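Long-range contact in nisin leader peptide-processing serine protease NisP (Lactococcus lactis subsp. lactis, PDB 4MZD), which probably works as a subtilisin-like serine endopeptidase that removes the leader peptide from the precursor of the antibiotic nisin: residues A244-N256 / I297-Y309. Sequence-based numbering, arbitrary orientation.
Sequences AALGNDSLNIQDN and ISDFSNIGADAIY
With CG swung beside the backbone N (chi1 -73°), Asn302 lays its amide against the bend at Gly247-Leu251, and its OD1 accepts two backbone N-H groups there. Asp249 N lies 3.0 Å from Asn302 OD1 and Leu251 N lies 2.9 Å from the same Asn302 OD1. They arrive from opposite faces of the amide plane, both well out of it, so neither follows a lone pair; the Leu251 bond is nearly straight (167° at the hydrogen). Asn302 ND2 bonds to Tyr208 OH, which also pairs with Asp249 OD2, so both ends of the amide are held. The main chains continue the link: Asn302 N donates to Gly247 O at 2.9 Å, then Ile303 N reaches Leu251 O and Ile303 O takes Ile253 N at 3.0 Å, a single parallel bridge centred on Asn252 and Ile303. Both segments belong to the subtilase fold: residues 244-256 leave strand 241-245 and residues 297-309 lead into strand 308-311, while strand 286-291 lies between these two and is parallel to both. Asn248 lies close to Ser353 and His147 of the predicted charge-relay triad. Its ND2 donates to the O of Arg488, the last residue, consistent with a C-terminal cleavage product held in the active site. Asn248 OD1, which accepts from Asn352 N, also lies obliquely beside Phe300, 3.4 Å from Phe300 CD1, with amide and ring planes 88° apart. Ser298 CB sits over one face of that ring, offset toward its rim. At the solvent-exposed Ser250, its OG gives a hydrogen bond to Asp299 O at 2.7 Å, in the carbonyl plane and on a lone pair. On the buried side, Leu246 CD1 packs against Ala307 CB at 3.8 Å and against the backbone at Gly304.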
loop_
_atom_site.group_PDB
_atom_site.type_symbol
_atom_site.label_atom_id
_atom_site.label_comp_id
_atom_site.label_asym_id
_atom_site.label_seq_id
_atom_site.Cartn_x
_atom_site.Cartn_y
_atom_site.Cartn_z
ATOM N N ALA A 244 1.976 0.745 -5.160
ATOM C CA ALA A 244 2.823 0.196 -4.105
ATOM C C ALA A 244 3.325 1.271 -3.154
ATOM O O ALA A 244 3.675 2.384 -3.573
ATOM C CB ALA A 244 4.006 -0.547 -4.721
ATOM N N ALA A 245 3.406 0.912 -1.877
ATOM C CA ALA A 245 3.860 1.843 -0.847
ATOM C C ALA A 245 5.366 2.063 -0.835
ATOM O O ALA A 245 6.133 1.101 -0.758
ATOM C CB ALA A 245 3.468 1.316 0.503
ATOM N N LEU A 246 5.790 3.321 -0.839
ATOM C CA LEU A 246 7.162 3.644 -0.466
ATOM C C LEU A 246 7.396 3.254 0.990
ATOM O O LEU A 246 6.470 3.225 1.789
ATOM C CB LEU A 246 7.428 5.137 -0.630
ATOM C CG LEU A 246 7.517 5.674 -2.055
ATOM C CD1 LEU A 246 7.608 7.184 -2.034
ATOM C CD2 LEU A 246 8.702 5.076 -2.798
ATOM N N GLY A 247 8.650 2.986 1.341
ATOM C CA GLY A 247 8.982 2.617 2.704
ATOM C C GLY A 247 8.739 3.727 3.709
ATOM O O GLY A 247 8.579 4.896 3.346
ATOM N N ASN A 248 8.726 3.344 4.984
ATOM C CA ASN A 248 8.528 4.277 6.092
ATOM C C ASN A 248 9.831 4.524 6.854
ATOM O O ASN A 248 9.840 4.565 8.086
ATOM C CB ASN A 248 7.494 3.734 7.086
ATOM C CG ASN A 248 6.125 3.523 6.474
ATOM O OD1 ASN A 248 5.595 4.377 5.760
ATOM N ND2 ASN A 248 5.526 2.381 6.784
ATOM N N ASP A 249 10.928 4.703 6.122
ATOM C CA ASP A 249 12.253 4.804 6.735
ATOM C C ASP A 249 12.902 6.170 6.559
ATOM O O ASP A 249 14.100 6.330 6.800
ATOM C CB ASP A 249 13.156 3.676 6.229
ATOM C CG ASP A 249 12.618 2.320 6.616
ATOM O OD1 ASP A 249 12.514 2.053 7.833
ATOM O OD2 ASP A 249 12.264 1.526 5.719
ATOM N N SER A 250 12.107 7.155 6.156
ATOM C CA SER A 250 12.591 8.527 6.009
ATOM C C SER A 250 13.757 8.646 5.030
ATOM O O SER A 250 14.603 9.525 5.174
ATOM C CB SER A 250 12.997 9.110 7.371
ATOM O OG SER A 250 11.946 8.970 8.315
ATOM N N LEU A 251 13.792 7.767 4.037
ATOM C CA LEU A 251 14.870 7.742 3.049
ATOM C C LEU A 251 14.477 8.426 1.754
ATOM O O LEU A 251 13.417 8.143 1.196
ATOM C CB LEU A 251 15.272 6.303 2.719
ATOM C CG LEU A 251 15.801 5.449 3.868
ATOM C CD1 LEU A 251 15.885 3.979 3.481
ATOM C CD2 LEU A 251 17.160 5.965 4.326
ATOM N N ASN A 252 15.337 9.311 1.254
ATOM C CA ASN A 252 15.173 9.761 -0.119
ATOM C C ASN A 252 15.739 8.684 -1.026
ATOM O O ASN A 252 16.936 8.407 -0.999
ATOM C CB ASN A 252 15.850 11.102 -0.385
ATOM C CG ASN A 252 15.458 11.676 -1.728
ATOM O OD1 ASN A 252 15.545 10.995 -2.752
ATOM N ND2 ASN A 252 14.987 12.920 -1.730
ATOM N N ILE A 253 14.878 8.065 -1.820
ATOM C CA ILE A 253 15.281 6.881 -2.563
ATOM C C ILE A 253 16.294 7.189 -3.660
ATOM O O ILE A 253 16.905 6.278 -4.212
ATOM C CB ILE A 253 14.060 6.116 -3.116
ATOM C CG1 ILE A 253 13.286 6.982 -4.114
ATOM C CG2 ILE A 253 13.163 5.669 -1.969
ATOM C CD1 ILE A 253 13.778 6.881 -5.539
ATOM N N GLN A 254 16.482 8.470 -3.964
ATOM C CA GLN A 254 17.468 8.874 -4.961
ATOM C C GLN A 254 18.843 9.108 -4.350
ATOM O O GLN A 254 19.822 9.279 -5.073
ATOM C CB GLN A 254 17.007 10.133 -5.695
ATOM C CG GLN A 254 15.887 9.880 -6.691
ATOM C CD GLN A 254 15.756 10.994 -7.703
ATOM O OE1 GLN A 254 15.213 12.056 -7.405
ATOM N NE2 GLN A 254 16.264 10.762 -8.909
ATOM N N ASP A 255 18.918 9.117 -3.025
ATOM C CA ASP A 255 20.180 9.346 -2.330
ATOM C C ASP A 255 20.782 7.991 -1.996
ATOM O O ASP A 255 20.541 7.435 -0.924
ATOM C CB ASP A 255 19.953 10.168 -1.060
ATOM C CG ASP A 255 21.251 10.528 -0.350
ATOM O OD1 ASP A 255 22.293 9.905 -0.638
ATOM O OD2 ASP A 255 21.222 11.429 0.511
ATOM N N ASN A 256 21.549 7.441 -2.929
ATOM C CA ASN A 256 22.004 6.071 -2.767
ATOM C C ASN A 256 22.907 5.845 -1.563
ATOM O O ASN A 256 22.812 4.808 -0.913
ATOM C CB ASN A 256 22.658 5.527 -4.039
ATOM C CG ASN A 256 22.592 4.018 -4.105
ATOM O OD1 ASN A 256 21.515 3.448 -4.245
ATOM N ND2 ASN A 256 23.738 3.362 -3.987
ATOM N N ILE A 297 5.181 16.008 3.779
ATOM C CA ILE A 297 5.592 14.615 3.771
ATOM C C ILE A 297 5.725 14.123 5.211
ATOM O O ILE A 297 6.331 14.791 6.057
ATOM C CB ILE A 297 6.892 14.394 2.967
ATOM C CG1 ILE A 297 6.650 14.719 1.488
ATOM C CG2 ILE A 297 7.381 12.969 3.130
ATOM C CD1 ILE A 297 7.853 14.482 0.581
ATOM N N SER A 298 5.127 12.971 5.489
ATOM C CA SER A 298 5.174 12.390 6.824
ATOM C C SER A 298 6.607 12.222 7.292
ATOM O O SER A 298 7.480 11.848 6.507
ATOM C CB SER A 298 4.508 11.015 6.819
ATOM O OG SER A 298 3.180 11.080 6.328
ATOM N N ASP A 299 6.848 12.459 8.577
ATOM C CA ASP A 299 8.192 12.300 9.113
ATOM C C ASP A 299 8.816 10.955 8.753
ATOM O O ASP A 299 10.007 10.881 8.448
ATOM C CB ASP A 299 8.232 12.520 10.634
ATOM C CG ASP A 299 7.452 11.471 11.414
ATOM O OD1 ASP A 299 6.314 11.149 11.014
ATOM O OD2 ASP A 299 7.974 10.993 12.449
ATOM N N PHE A 300 8.014 9.893 8.790
ATOM C CA PHE A 300 8.524 8.550 8.516
ATOM C C PHE A 300 8.633 8.204 7.027
ATOM O O PHE A 300 9.254 7.203 6.681
ATOM C CB PHE A 300 7.652 7.484 9.190
ATOM C CG PHE A 300 6.189 7.609 8.864
ATOM C CD1 PHE A 300 5.697 7.228 7.622
ATOM C CD2 PHE A 300 5.299 8.123 9.800
ATOM C CE1 PHE A 300 4.356 7.362 7.315
ATOM C CE2 PHE A 300 3.954 8.257 9.499
ATOM C CZ PHE A 300 3.485 7.888 8.258
ATOM N N SER A 301 8.001 8.974 6.147
ATOM C CA SER A 301 7.880 8.529 4.760
ATOM C C SER A 301 9.177 8.644 3.975
ATOM O O SER A 301 9.889 9.650 4.061
ATOM C CB SER A 301 6.796 9.311 4.027
ATOM O OG SER A 301 6.630 8.812 2.705
ATOM N N ASN A 302 9.475 7.620 3.187
ATOM C CA ASN A 302 10.482 7.781 2.161
ATOM C C ASN A 302 10.008 8.837 1.168
ATOM O O ASN A 302 8.814 9.154 1.077
ATOM C CB ASN A 302 10.726 6.463 1.437
ATOM C CG ASN A 302 11.499 5.455 2.269
ATOM O OD1 ASN A 302 11.828 5.687 3.435
ATOM N ND2 ASN A 302 11.807 4.322 1.657
ATOM N N ILE A 303 10.960 9.373 0.418
ATOM C CA ILE A 303 10.688 10.437 -0.529
ATOM C C ILE A 303 11.118 9.987 -1.916
ATOM O O ILE A 303 12.246 9.527 -2.102
ATOM C CB ILE A 303 11.450 11.735 -0.153
ATOM C CG1 ILE A 303 11.168 12.145 1.298
ATOM C CG2 ILE A 303 11.123 12.861 -1.129
ATOM C CD1 ILE A 303 12.191 11.628 2.294
ATOM N N GLY A 304 10.211 10.106 -2.880
ATOM C CA GLY A 304 10.517 9.805 -4.267
ATOM C C GLY A 304 10.017 10.914 -5.171
ATOM O O GLY A 304 8.874 11.353 -5.041
ATOM N N ALA A 305 10.863 11.374 -6.087
ATOM C CA ALA A 305 10.498 12.481 -6.963
ATOM C C ALA A 305 9.326 12.132 -7.878
ATOM O O ALA A 305 8.549 13.006 -8.266
ATOM C CB ALA A 305 11.700 12.929 -7.789
ATOM N N ASP A 306 9.207 10.850 -8.211
ATOM C CA ASP A 306 8.193 10.391 -9.153
ATOM C C ASP A 306 7.005 9.733 -8.451
ATOM O O ASP A 306 6.229 9.009 -9.075
ATOM C CB ASP A 306 8.805 9.411 -10.158
ATOM C CG ASP A 306 10.059 9.953 -10.814
ATOM O OD1 ASP A 306 10.117 11.172 -11.075
ATOM O OD2 ASP A 306 10.990 9.159 -11.067
ATOM N N ALA A 307 6.864 9.988 -7.154
ATOM C CA ALA A 307 5.760 9.425 -6.392
ATOM C C ALA A 307 4.552 10.354 -6.327
ATOM O O ALA A 307 4.633 11.544 -6.639
ATOM C CB ALA A 307 6.225 9.073 -4.998
ATOM N N ILE A 308 3.429 9.783 -5.925
ATOM C CA ILE A 308 2.278 10.550 -5.483
ATOM C C ILE A 308 2.159 10.338 -3.980
ATOM O O ILE A 308 2.576 9.295 -3.465
ATOM C CB ILE A 308 0.993 10.122 -6.216
ATOM C CG1 ILE A 308 -0.178 11.035 -5.842
ATOM C CG2 ILE A 308 0.663 8.661 -5.935
ATOM C CD1 ILE A 308 -1.420 10.789 -6.675
ATOM N N TYR A 309 1.609 11.322 -3.277
ATOM C CA TYR A 309 1.503 11.252 -1.825
ATOM C C TYR A 309 0.050 11.329 -1.384
ATOM O O TYR A 309 -0.767 12.000 -2.015
ATOM C CB TYR A 309 2.322 12.376 -1.176
ATOM C CG TYR A 309 3.802 12.242 -1.457
ATOM C CD1 TYR A 309 4.652 11.629 -0.544
ATOM C CD2 TYR A 309 4.343 12.698 -2.653
ATOM C CE1 TYR A 309 5.999 11.487 -0.809
ATOM C CE2 TYR A 309 5.686 12.555 -2.929
ATOM C CZ TYR A 309 6.507 11.943 -2.007
ATOM O OH TYR A 309 7.851 11.794 -2.263
#